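Local structure of Aac(6')-Ih protein (Acinetobacter baumannii, 4E8O) at residues S82-Y87 and F98-F103. The protein probably transfers an acetyl group from acetyl coenzyme A to the 6'-amino group of aminoglycoside antibiotics, as a resistance enzyme of the GNAT superfamily. Sequence-based numbering, arbitrary orientation.
Sequences SIRYEY and FLEGIF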
loop_
_atom_site.group_PDB
_atom_site.type_symbol
_atom_site.label_atom_id
_atom_site.label_comp_id
_atom_site.label_asym_id
_atom_site.label_seq_id
_atom_site.Cartn_x
_atom_site.Cartn_y
_atom_site.Cartn_z
ATOM N N SER B 82 -0.129 9.286 -8.099
ATOM C CA SER B 82 1.291 9.010 -7.939
ATOM C C SER B 82 1.685 7.779 -8.733
ATOM O O SER B 82 0.827 7.001 -9.164
ATOM C CB SER B 82 1.627 8.783 -6.470
ATOM O OG SER B 82 0.901 7.685 -5.944
ATOM N N ILE B 83 2.989 7.615 -8.938
ATOM C CA ILE B 83 3.530 6.370 -9.456
ATOM C C ILE B 83 4.101 5.609 -8.264
ATOM O O ILE B 83 4.896 6.163 -7.501
ATOM C CB ILE B 83 4.652 6.610 -10.483
ATOM C CG1 ILE B 83 4.182 7.549 -11.604
ATOM C CG2 ILE B 83 5.137 5.282 -11.045
ATOM C CD1 ILE B 83 3.021 7.009 -12.434
ATOM N N ARG B 84 3.690 4.353 -8.094
ATOM C CA ARG B 84 4.112 3.547 -6.945
ATOM C C ARG B 84 5.044 2.436 -7.391
ATOM O O ARG B 84 4.743 1.729 -8.355
ATOM C CB ARG B 84 2.901 2.917 -6.255
ATOM C CG ARG B 84 1.870 3.899 -5.737
ATOM C CD ARG B 84 2.455 4.815 -4.683
ATOM N NE ARG B 84 1.411 5.518 -3.936
ATOM C CZ ARG B 84 0.818 5.031 -2.849
ATOM N NH1 ARG B 84 1.164 3.837 -2.376
ATOM N NH2 ARG B 84 -0.117 5.739 -2.231
ATOM N N TYR B 85 6.161 2.267 -6.684
ATOM C CA TYR B 85 7.130 1.237 -7.036
ATOM C C TYR B 85 7.111 0.072 -6.052
ATOM O O TYR B 85 7.713 -0.973 -6.300
ATOM C CB TYR B 85 8.533 1.834 -7.162
ATOM C CG TYR B 85 8.697 2.645 -8.425
ATOM C CD1 TYR B 85 9.217 2.070 -9.577
ATOM C CD2 TYR B 85 8.304 3.973 -8.475
ATOM C CE1 TYR B 85 9.356 2.803 -10.739
ATOM C CE2 TYR B 85 8.441 4.711 -9.632
ATOM C CZ TYR B 85 8.964 4.120 -10.758
ATOM O OH TYR B 85 9.099 4.858 -11.911
ATOM N N GLU B 86 6.404 0.253 -4.944
ATOM C CA GLU B 86 6.227 -0.820 -3.976
ATOM C C GLU B 86 4.878 -1.491 -4.221
ATOM O O GLU B 86 3.980 -0.882 -4.810
ATOM C CB GLU B 86 6.337 -0.265 -2.554
ATOM C CG GLU B 86 7.744 0.225 -2.212
ATOM C CD GLU B 86 7.812 0.903 -0.863
ATOM O OE1 GLU B 86 6.737 1.173 -0.285
ATOM O OE2 GLU B 86 8.934 1.171 -0.381
ATOM N N TYR B 87 4.738 -2.739 -3.780
ATOM C CA TYR B 87 3.540 -3.526 -4.091
ATOM C C TYR B 87 2.223 -2.882 -3.661
ATOM O O TYR B 87 2.013 -2.605 -2.476
ATOM C CB TYR B 87 3.629 -4.934 -3.495
ATOM C CG TYR B 87 2.370 -5.729 -3.745
ATOM C CD1 TYR B 87 2.079 -6.215 -5.013
ATOM C CD2 TYR B 87 1.457 -5.970 -2.725
ATOM C CE1 TYR B 87 0.924 -6.930 -5.256
ATOM C CE2 TYR B 87 0.298 -6.686 -2.961
ATOM C CZ TYR B 87 0.040 -7.160 -4.227
ATOM O OH TYR B 87 -1.110 -7.873 -4.466
ATOM N N PHE B 98 -1.381 5.346 -9.184
ATOM C CA PHE B 98 -2.283 5.214 -8.044
ATOM C C PHE B 98 -3.065 6.498 -7.825
ATOM O O PHE B 98 -2.481 7.585 -7.808
ATOM C CB PHE B 98 -1.505 4.819 -6.781
ATOM C CG PHE B 98 -2.381 4.500 -5.595
ATOM C CD1 PHE B 98 -2.777 3.195 -5.335
ATOM C CD2 PHE B 98 -2.789 5.502 -4.729
ATOM C CE1 PHE B 98 -3.576 2.899 -4.240
ATOM C CE2 PHE B 98 -3.587 5.217 -3.631
ATOM C CZ PHE B 98 -3.982 3.912 -3.385
ATOM N N LEU B 99 -4.383 6.371 -7.670
ATOM C CA LEU B 99 -5.248 7.527 -7.451
ATOM C C LEU B 99 -5.224 7.917 -5.982
ATOM O O LEU B 99 -5.725 7.181 -5.128
ATOM C CB LEU B 99 -6.689 7.220 -7.884
ATOM C CG LEU B 99 -7.635 8.420 -7.873
ATOM C CD1 LEU B 99 -7.160 9.439 -8.882
ATOM C CD2 LEU B 99 -9.075 8.011 -8.161
ATOM N N GLU B 100 -4.632 9.070 -5.685
ATOM C CA GLU B 100 -4.515 9.509 -4.305
ATOM C C GLU B 100 -5.778 10.228 -3.870
ATOM O O GLU B 100 -6.206 10.096 -2.725
ATOM C CB GLU B 100 -3.300 10.419 -4.133
ATOM C CG GLU B 100 -1.983 9.789 -4.568
ATOM C CD GLU B 100 -1.391 8.876 -3.519
ATOM O OE1 GLU B 100 -1.942 8.810 -2.403
ATOM O OE2 GLU B 100 -0.361 8.224 -3.805
ATOM N N GLY B 101 -6.380 10.983 -4.785
ATOM C CA GLY B 101 -7.578 11.723 -4.455
ATOM C C GLY B 101 -8.223 12.355 -5.665
ATOM O O GLY B 101 -7.541 12.828 -6.577
ATOM N N ILE B 102 -9.549 12.360 -5.670
ATOM C CA ILE B 102 -10.294 13.053 -6.702
ATOM C C ILE B 102 -11.487 13.728 -6.043
ATOM O O ILE B 102 -12.101 13.171 -5.128
ATOM C CB ILE B 102 -10.735 12.086 -7.822
ATOM C CG1 ILE B 102 -11.428 12.848 -8.955
ATOM C CG2 ILE B 102 -11.597 10.960 -7.257
ATOM C CD1 ILE B 102 -11.829 11.973 -10.127
ATOM N N PHE B 103 -11.797 14.943 -6.477
ATOM C CA PHE B 103 -12.948 15.646 -5.941
ATOM C C PHE B 103 -13.558 16.541 -6.998
ATOM O O PHE B 103 -12.867 17.363 -7.591
ATOM C CB PHE B 103 -12.562 16.489 -4.727
ATOM C CG PHE B 103 -13.653 17.411 -4.271
ATOM C CD1 PHE B 103 -14.714 16.931 -3.519
ATOM C CD2 PHE B 103 -13.627 18.755 -4.608
ATOM C CE1 PHE B 103 -15.729 17.778 -3.106
ATOM C CE2 PHE B 103 -14.631 19.605 -4.201
ATOM C CZ PHE B 103 -15.686 19.117 -3.445
#
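Phe98 and Ser82 face each other as an antiparallel hydrogen-bonded pair, with Ser82 N giving to Phe98 O (2.9 Å) and Phe98 N to Ser82 O (2.8 Å). Their side chains emerge on the same face of the sheet, where Arg84 and Glu100 join them. The Arg84 chain, bent at chi2 (-62°), lays CG against Phe98 CB at 3.7 Å and brings the guanidinium over one face of the ring. Arg84 CZ stands 4.4 Å from the Phe98 ring centroid, a cation-pi contact offset toward the rim, with the two planes 34° apart.

The edge of the same guanidinium meets Glu100 in a side-on salt bridge, both nitrogens converging on one oxygen: Arg84 NH2 lies 3.0 Å and NE 3.2 Å from Glu100 OE2. Ser82 OG gives a third, short bond to Glu100 OE2 (2.5 Å), on that oxygen's anti lone pair, and itself accepts from Arg84 NE at 3.0 Å. Three donors thus meet on this oxygen, which would fix the guanidinium's rotation.

Glu100 belongs to a classic beta bulge, in which it and Gly101 both face Glu80; a bulge in this strand is a GNAT feature that commonly helps shape the acetyl-CoA site. The contact joins strands 75-84 and 96-104 of the central hairpin; Phe98 packs on Ala134 and Asp136 of strand 132-138, parallel to 96-104, while Arg84 touches Glu86 of the second subunit.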